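Local coordinates for protein acyl-CoA thioesterase (PDB 3RQB) that probably hydrolyses the thioester bond of acyl-CoA compounds and has two hot dog domains, although its substrate and physiological role are not established, at residues Q148-R153 with A186-T191; F138-P141 with W146-W149. One frame throughout, in Å; residues are numbered along the deposited sequence.

Contact 1 of 2, residues Q148-R153 with A186-T191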
ATOM      1  N   GLN B 148     -11.209   2.984  23.476  1.00 51.86           N
ATOM      2  CA  GLN B 148     -10.936   3.448  24.826  1.00 54.57           C
ATOM      3  C   GLN B 148      -9.445   3.620  25.023  1.00 48.88           C
ATOM      4  O   GLN B 148      -8.993   4.235  25.991  1.00 47.63           O
ATOM      5  CB  GLN B 148     -11.471   2.453  25.835  1.00 59.25           C
ATOM      6  CG  GLN B 148     -10.630   1.223  26.000  1.00 62.03           C
ATOM      7  CD  GLN B 148     -11.164   0.360  27.115  1.00 75.82           C
ATOM      8  OE1 GLN B 148     -11.817   0.857  28.035  1.00 76.94           O
ATOM      9  NE2 GLN B 148     -10.910  -0.939  27.037  1.00 84.52           N
ATOM     10  N   TRP B 149      -8.698   3.067  24.081  1.00 46.60           N
ATOM     11  CA  TRP B 149      -7.242   3.039  24.126  1.00 50.04           C
ATOM     12  C   TRP B 149      -6.626   4.212  23.378  1.00 45.68           C
ATOM     13  O   TRP B 149      -5.405   4.268  23.185  1.00 28.15           O
ATOM     14  CB  TRP B 149      -6.724   1.719  23.553  1.00 51.84           C
ATOM     15  CG  TRP B 149      -7.255   0.535  24.279  1.00 57.95           C
ATOM     16  CD1 TRP B 149      -7.946  -0.524  23.751  1.00 60.05           C
ATOM     17  CD2 TRP B 149      -7.169   0.301  25.681  1.00 58.98           C
ATOM     18  NE1 TRP B 149      -8.281  -1.413  24.746  1.00 55.91           N
ATOM     19  CE2 TRP B 149      -7.814  -0.930  25.939  1.00 59.58           C
ATOM     20  CE3 TRP B 149      -6.601   1.007  26.745  1.00 57.54           C
ATOM     21  CZ2 TRP B 149      -7.904  -1.468  27.222  1.00 64.45           C
ATOM     22  CZ3 TRP B 149      -6.691   0.475  28.014  1.00 57.83           C
ATOM     23  CH2 TRP B 149      -7.341  -0.752  28.245  1.00 62.03           C
ATOM     24  N   TYR B 150      -7.473   5.119  22.905  1.00 51.04           N
ATOM     25  CA  TYR B 150      -6.984   6.278  22.175  1.00 54.74           C
ATOM     26  C   TYR B 150      -7.659   7.549  22.627  1.00 63.27           C
ATOM     27  O   TYR B 150      -8.838   7.549  22.998  1.00 67.28           O
ATOM     28  CB  TYR B 150      -7.126   6.079  20.660  1.00 48.48           C
ATOM     29  CG  TYR B 150      -6.304   4.910  20.189  1.00 47.44           C
ATOM     30  CD1 TYR B 150      -4.968   5.072  19.837  1.00 50.38           C
ATOM     31  CD2 TYR B 150      -6.846   3.633  20.150  1.00 44.27           C
ATOM     32  CE1 TYR B 150      -4.201   3.993  19.434  1.00 52.80           C
ATOM     33  CE2 TYR B 150      -6.093   2.548  19.748  1.00 49.04           C
ATOM     34  CZ  TYR B 150      -4.769   2.727  19.390  1.00 55.45           C
ATOM     35  OH  TYR B 150      -4.021   1.636  18.992  1.00 55.73           O
ATOM     36  N   HIS B 151      -6.888   8.629  22.612  1.00 63.37           N
ATOM     37  CA  HIS B 151      -7.434   9.945  22.873  1.00 61.10           C
ATOM     38  C   HIS B 151      -7.523  10.697  21.554  1.00 52.92           C
ATOM     39  O   HIS B 151      -6.519  11.147  21.003  1.00 53.95           O
ATOM     40  CB  HIS B 151      -6.555  10.708  23.869  1.00 61.72           C
ATOM     41  CG  HIS B 151      -7.128  12.026  24.291  1.00 60.97           C
ATOM     42  ND1 HIS B 151      -7.019  13.168  23.524  1.00 62.55           N
ATOM     43  CD2 HIS B 151      -7.820  12.382  25.402  1.00 54.00           C
ATOM     44  CE1 HIS B 151      -7.621  14.168  24.144  1.00 60.63           C
ATOM     45  NE2 HIS B 151      -8.112  13.719  25.286  1.00 53.65           N
ATOM     46  N   VAL B 152      -8.744  10.872  21.075  1.00 51.40           N
ATOM     47  CA  VAL B 152      -8.962  11.544  19.807  1.00 54.19           C
ATOM     48  C   VAL B 152      -9.715  12.852  19.999  1.00 54.11           C
ATOM     49  O   VAL B 152     -10.801  12.888  20.590  1.00 55.72           O
ATOM     50  CB  VAL B 152      -9.768  10.660  18.840  1.00 58.86           C
ATOM     51  CG1 VAL B 152      -9.929  11.355  17.496  1.00 62.08           C
ATOM     52  CG2 VAL B 152      -9.103   9.301  18.687  1.00 56.59           C
ATOM     53  N   ARG B 153      -9.128  13.934  19.510  1.00 48.07           N
ATOM     54  CA  ARG B 153      -9.865  15.175  19.387  1.00 42.56           C
ATOM     55  C   ARG B 153     -10.244  15.309  17.909  1.00 39.28           C
ATOM     56  O   ARG B 153      -9.384  15.475  17.045  1.00 31.91           O
ATOM     57  CB  ARG B 153      -9.026  16.354  19.879  1.00 37.20           C
ATOM     58  CG  ARG B 153      -7.933  15.946  20.848  1.00 40.44           C
ATOM     59  CD  ARG B 153      -7.254  17.149  21.468  1.00 43.43           C
ATOM     60  NE  ARG B 153      -7.902  17.518  22.721  1.00 51.63           N
ATOM     61  CZ  ARG B 153      -7.284  17.545  23.897  1.00 62.74           C
ATOM     62  NH1 ARG B 153      -5.997  17.241  23.979  1.00 62.94           N
ATOM     63  NH2 ARG B 153      -7.951  17.889  24.991  1.00 72.16           N
ATOM     64  N   ALA B 186       1.888   2.561  13.388  1.00 35.17           N
ATOM     65  CA  ALA B 186       1.069   1.760  12.488  1.00 32.26           C
ATOM     66  C   ALA B 186      -0.377   1.708  13.000  1.00 34.41           C
ATOM     67  O   ALA B 186      -1.339   1.938  12.251  1.00 32.45           O
ATOM     68  CB  ALA B 186       1.641   0.345  12.381  1.00 27.51           C
ATOM     69  N   ALA B 187      -0.535   1.409  14.284  1.00 34.85           N
ATOM     70  CA  ALA B 187      -1.875   1.237  14.831  1.00 33.45           C
ATOM     71  C   ALA B 187      -2.674   2.521  14.689  1.00 38.93           C
ATOM     72  O   ALA B 187      -3.858   2.483  14.368  1.00 46.50           O
ATOM     73  CB  ALA B 187      -1.833   0.766  16.280  1.00 20.03           C
ATOM     74  N   LEU B 188      -2.018   3.656  14.901  1.00 39.26           N
ATOM     75  CA  LEU B 188      -2.720   4.930  14.864  1.00 41.96           C
ATOM     76  C   LEU B 188      -3.304   5.233  13.503  1.00 43.88           C
ATOM     77  O   LEU B 188      -4.111   6.140  13.375  1.00 47.58           O
ATOM     78  CB  LEU B 188      -1.816   6.070  15.316  1.00 40.43           C
ATOM     79  CG  LEU B 188      -1.744   6.165  16.842  1.00 42.92           C
ATOM     80  CD1 LEU B 188      -0.565   7.010  17.273  1.00 49.10           C
ATOM     81  CD2 LEU B 188      -3.037   6.725  17.416  1.00 39.10           C
ATOM     82  N   CYS B 189      -2.893   4.471  12.494  1.00 46.34           N
ATOM     83  CA  CYS B 189      -3.372   4.682  11.128  1.00 48.44           C
ATOM     84  C   CYS B 189      -4.678   3.964  10.834  1.00 55.78           C
ATOM     85  O   CYS B 189      -5.308   4.218   9.806  1.00 67.35           O
ATOM     86  CB  CYS B 189      -2.327   4.247  10.112  1.00 45.79           C
ATOM     87  SG  CYS B 189      -0.702   5.000  10.354  1.00 58.11           S
ATOM     88  N   ASP B 190      -5.052   3.029  11.698  1.00 49.96           N
ATOM     89  CA  ASP B 190      -6.387   2.453  11.637  1.00 48.65           C
ATOM     90  C   ASP B 190      -7.358   3.127  12.603  1.00 43.36           C
ATOM     91  O   ASP B 190      -8.483   2.660  12.779  1.00 46.50           O
ATOM     92  CB  ASP B 190      -6.399   0.932  11.801  1.00 59.62           C
ATOM     93  CG  ASP B 190      -7.725   0.326  11.362  1.00 74.79           C
ATOM     94  OD1 ASP B 190      -8.322   0.890  10.420  1.00 79.84           O
ATOM     95  OD2 ASP B 190      -8.186  -0.684  11.950  1.00 80.53           O
ATOM     96  N   THR B 191      -6.926   4.201  13.256  1.00 37.50           N
ATOM     97  CA  THR B 191      -7.797   4.858  14.233  1.00 45.48           C
ATOM     98  C   THR B 191      -8.840   5.780  13.580  1.00 51.96           C
ATOM     99  O   THR B 191      -9.670   6.380  14.264  1.00 54.44           O
ATOM    100  CB  THR B 191      -6.992   5.649  15.285  1.00 44.10           C
ATOM    101  OG1 THR B 191      -6.316   6.743  14.659  1.00 42.87           O
ATOM    102  CG2 THR B 191      -5.976   4.757  15.951  1.00 46.20           C
TER
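Tyr150 lays one face of its phenol ring against Thr191, whose methyl CG2 stands over the middle of that face, 4.0 Å from the ring centroid and 11° off the ring normal. This is a CH-pi contact, with the two side chains meeting at about a right angle. Leu188 reaches the same ring obliquely: its CD2 lies 3.5 Å from Tyr150 CD1 and nearly as close to CE1. Farther out, the hydroxyl oxygen OH of Tyr150 rests on the methyl CB of Ala187, 3.6 Å away. The ring can lie along all three residues because CG of Tyr150 is anti to its own carbonyl carbon (chi1 -62°), which sends it from the start of strand 150-156 toward helix 182-188 and the loop that follows. On the helix side, Thr191 OG1 donates a hydrogen bond of 2.6 Å to Leu188 O, with the donor tilted 35° from the carbonyl plane. That bond is likely to hold the threonine in a rotation that presents CG2 to the ring. Farther round, Thr191 touches Gln170 and Met172 of strand 168-174, and Ala187 touches Phe12 of helix 11-15. With only an alanine at the tyrosine's position, a gap would probably open beneath the Thr191 methyl and Leu188 CD2 would lose its aromatic partner. In the C-terminal hot dog domain the contact thus joins the edge strand within this chain to helix 182-188 and the following loop. No hydrogen bond crosses it, so the join depends on buried apolar fit, while the threonine hydroxyl is satisfied within its own turn.

Contact 2 of 2, residues F138-P141 with W146-W149; sequences FVAP and WMQW
Met147, a selenomethionine here, contributes the largest share of the buried surface and reaches both Ala140 and Phe138 with its terminal methyl. CE sits 3.6 Å from Ala140 CB and 3.7 Å from Phe138 CE2, while the selenium atom SE is a little farther from Ala140 CB, at 4.0 Å. Met147 has two deposited conformers; these contacts belong to one of them and are less certain in the other. In this conformer the chain runs extended as far as SE and then bends (chi3 73°), so that the methyl meets the rim of the Phe138 ring. The phenylalanine and the selenomethionine cross obliquely. Both segments belong to the connection leading into strand 150-156 of the C-terminal hot dog domain: 138-141 has no regular structure, whereas 146-149 is a 3-10 turn with a backbone bond from Trp149 N to Trp146 O. Ala140 points its CB toward the turn, and its backbone N lies above one face of the Phe138 ring, off its centre. The indole of Trp146 has CG of Met147 over one face, stacks with Phe40 and hydrogen-bonds through NE1 to Asn35 OD1.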
ATOM      1  N   PHE B 138     -13.227  13.727  21.450  1.00 57.01           N
ATOM      2  CA  PHE B 138     -14.431  13.198  20.841  1.00 65.49           C
ATOM      3  C   PHE B 138     -14.790  11.856  21.460  1.00 67.19           C
ATOM      4  O   PHE B 138     -13.985  10.932  21.458  1.00 63.21           O
ATOM      5  CB  PHE B 138     -14.210  13.049  19.337  1.00 74.17           C
ATOM      6  CG  PHE B 138     -15.054  11.990  18.703  1.00 77.12           C
ATOM      7  CD1 PHE B 138     -16.293  12.305  18.160  1.00 75.19           C
ATOM      8  CD2 PHE B 138     -14.608  10.677  18.640  1.00 77.01           C
ATOM      9  CE1 PHE B 138     -17.073  11.329  17.569  1.00 73.25           C
ATOM     10  CE2 PHE B 138     -15.380   9.695  18.056  1.00 76.51           C
ATOM     11  CZ  PHE B 138     -16.616  10.020  17.519  1.00 74.55           C
ATOM     12  N   VAL B 139     -15.994  11.748  22.002  1.00 77.46           N
ATOM     13  CA  VAL B 139     -16.443  10.479  22.569  1.00 78.99           C
ATOM     14  C   VAL B 139     -17.687   9.958  21.871  1.00 77.21           C
ATOM     15  O   VAL B 139     -18.762  10.556  21.955  1.00 79.65           O
ATOM     16  CB  VAL B 139     -16.722  10.588  24.072  1.00 81.95           C
ATOM     17  CG1 VAL B 139     -15.408  10.630  24.847  1.00 84.55           C
ATOM     18  CG2 VAL B 139     -17.594  11.811  24.367  1.00 81.59           C
ATOM     19  N   ALA B 140     -17.528   8.834  21.180  1.00 74.26           N
ATOM     20  CA  ALA B 140     -18.632   8.200  20.480  1.00 74.30           C
ATOM     21  C   ALA B 140     -19.694   7.726  21.470  1.00 75.95           C
ATOM     22  O   ALA B 140     -19.371   7.230  22.552  1.00 71.47           O
ATOM     23  CB  ALA B 140     -18.126   7.039  19.638  1.00 74.95           C
ATOM     24  N   PRO B 141     -20.972   7.889  21.098  1.00 79.09           N
ATOM     25  CA  PRO B 141     -22.109   7.476  21.926  1.00 74.03           C
ATOM     26  C   PRO B 141     -22.053   5.987  22.213  1.00 69.74           C
ATOM     27  O   PRO B 141     -22.237   5.591  23.366  1.00 74.55           O
ATOM     28  CB  PRO B 141     -23.314   7.791  21.039  1.00 76.56           C
ATOM     29  CG  PRO B 141     -22.760   7.841  19.640  1.00 77.78           C
ATOM     30  CD  PRO B 141     -21.403   8.432  19.801  1.00 79.30           C
ATOM     31  N   TRP B 146     -11.793  -0.938  21.610  1.00 52.64           N
ATOM     32  CA  TRP B 146     -10.445  -0.425  21.394  1.00 48.28           C
ATOM     33  C   TRP B 146     -10.373   1.105  21.380  1.00 51.35           C
ATOM     34  O   TRP B 146      -9.310   1.676  21.614  1.00 48.93           O
ATOM     35  CB  TRP B 146      -9.875  -0.971  20.089  1.00 42.53           C
ATOM     36  CG  TRP B 146     -10.566  -0.430  18.892  1.00 44.84           C
ATOM     37  CD1 TRP B 146     -11.588  -1.017  18.199  1.00 43.06           C
ATOM     38  CD2 TRP B 146     -10.303   0.818  18.241  1.00 45.78           C
ATOM     39  NE1 TRP B 146     -11.974  -0.213  17.155  1.00 41.20           N
ATOM     40  CE2 TRP B 146     -11.201   0.921  17.155  1.00 43.91           C
ATOM     41  CE3 TRP B 146      -9.396   1.861  18.465  1.00 42.43           C
ATOM     42  CZ2 TRP B 146     -11.218   2.025  16.292  1.00 40.11           C
ATOM     43  CZ3 TRP B 146      -9.412   2.960  17.607  1.00 42.79           C
ATOM     44  CH2 TRP B 146     -10.319   3.033  16.537  1.00 40.61           C
HETATM   45  N   MSE B 147     -11.505   1.755  21.109  0.61 51.75           N
HETATM   46  CA  MSE B 147     -11.569   3.218  21.092  0.61 53.21           C
HETATM   47  C   MSE B 147     -11.136   3.804  22.434  0.61 52.74           C
HETATM   48  O   MSE B 147     -10.756   4.976  22.529  0.61 52.26           O
HETATM   49  CB  MSE B 147     -12.992   3.712  20.782  0.61 54.02           C
HETATM   50  CG  MSE B 147     -13.492   3.505  19.355  0.61 53.68           C
HETATM   51 SE   MSE B 147     -15.228   4.377  19.044  0.61105.20          SE
HETATM   52  CE  MSE B 147     -14.633   6.244  19.005  0.61 74.39           C
ATOM     53  N   GLN B 148     -11.209   2.984  23.476  1.00 51.86           N
ATOM     54  CA  GLN B 148     -10.936   3.448  24.826  1.00 54.57           C
ATOM     55  C   GLN B 148      -9.445   3.620  25.023  1.00 48.88           C
ATOM     56  O   GLN B 148      -8.993   4.235  25.991  1.00 47.63           O
ATOM     57  CB  GLN B 148     -11.471   2.453  25.835  1.00 59.25           C
ATOM     58  CG  GLN B 148     -10.630   1.223  26.000  1.00 62.03           C
ATOM     59  CD  GLN B 148     -11.164   0.360  27.115  1.00 75.82           C
ATOM     60  OE1 GLN B 148     -11.817   0.857  28.035  1.00 76.94           O
ATOM     61  NE2 GLN B 148     -10.910  -0.939  27.037  1.00 84.52           N
ATOM     62  N   TRP B 149      -8.698   3.067  24.081  1.00 46.60           N
ATOM     63  CA  TRP B 149      -7.242   3.039  24.126  1.00 50.04           C
ATOM     64  C   TRP B 149      -6.626   4.212  23.378  1.00 45.68           C
ATOM     65  O   TRP B 149      -5.405   4.268  23.185  1.00 28.15           O
ATOM     66  CB  TRP B 149      -6.724   1.719  23.553  1.00 51.84           C
ATOM     67  CG  TRP B 149      -7.255   0.535  24.279  1.00 57.95           C
ATOM     68  CD1 TRP B 149      -7.946  -0.524  23.751  1.00 60.05           C
ATOM     69  CD2 TRP B 149      -7.169   0.301  25.681  1.00 58.98           C
ATOM     70  NE1 TRP B 149      -8.281  -1.413  24.746  1.00 55.91           N
ATOM     71  CE2 TRP B 149      -7.814  -0.930  25.939  1.00 59.58           C
ATOM     72  CE3 TRP B 149      -6.601   1.007  26.745  1.00 57.54           C
ATOM     73  CZ2 TRP B 149      -7.904  -1.468  27.222  1.00 64.45           C
ATOM     74  CZ3 TRP B 149      -6.691   0.475  28.014  1.00 57.83           C
ATOM     75  CH2 TRP B 149      -7.341  -0.752  28.245  1.00 62.03           C
TER

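How the contacts relate
Contact 1 is buried and lies nearer the middle of the chain; contact 2 is a surface contact, with its centre about 16 Å from the centre of the chain. They share Gln148 and Trp149, so the 3-10 turn of contact 2 runs straight into the strand of contact 1, and their centres are about 9 Å apart. Each is apolar, but contact 1 spans distant sequence and packs a strand tyrosine on helix 182-188 and the loop after it, whereas contact 2 closes a short local loop through one selenomethionine methyl, modelled in two conformers. They also touch directly: Val152 O and Phe138 N are 2.7 Å apart, a probable hydrogen bond, and Trp146 CH2 packs against Thr191 CA.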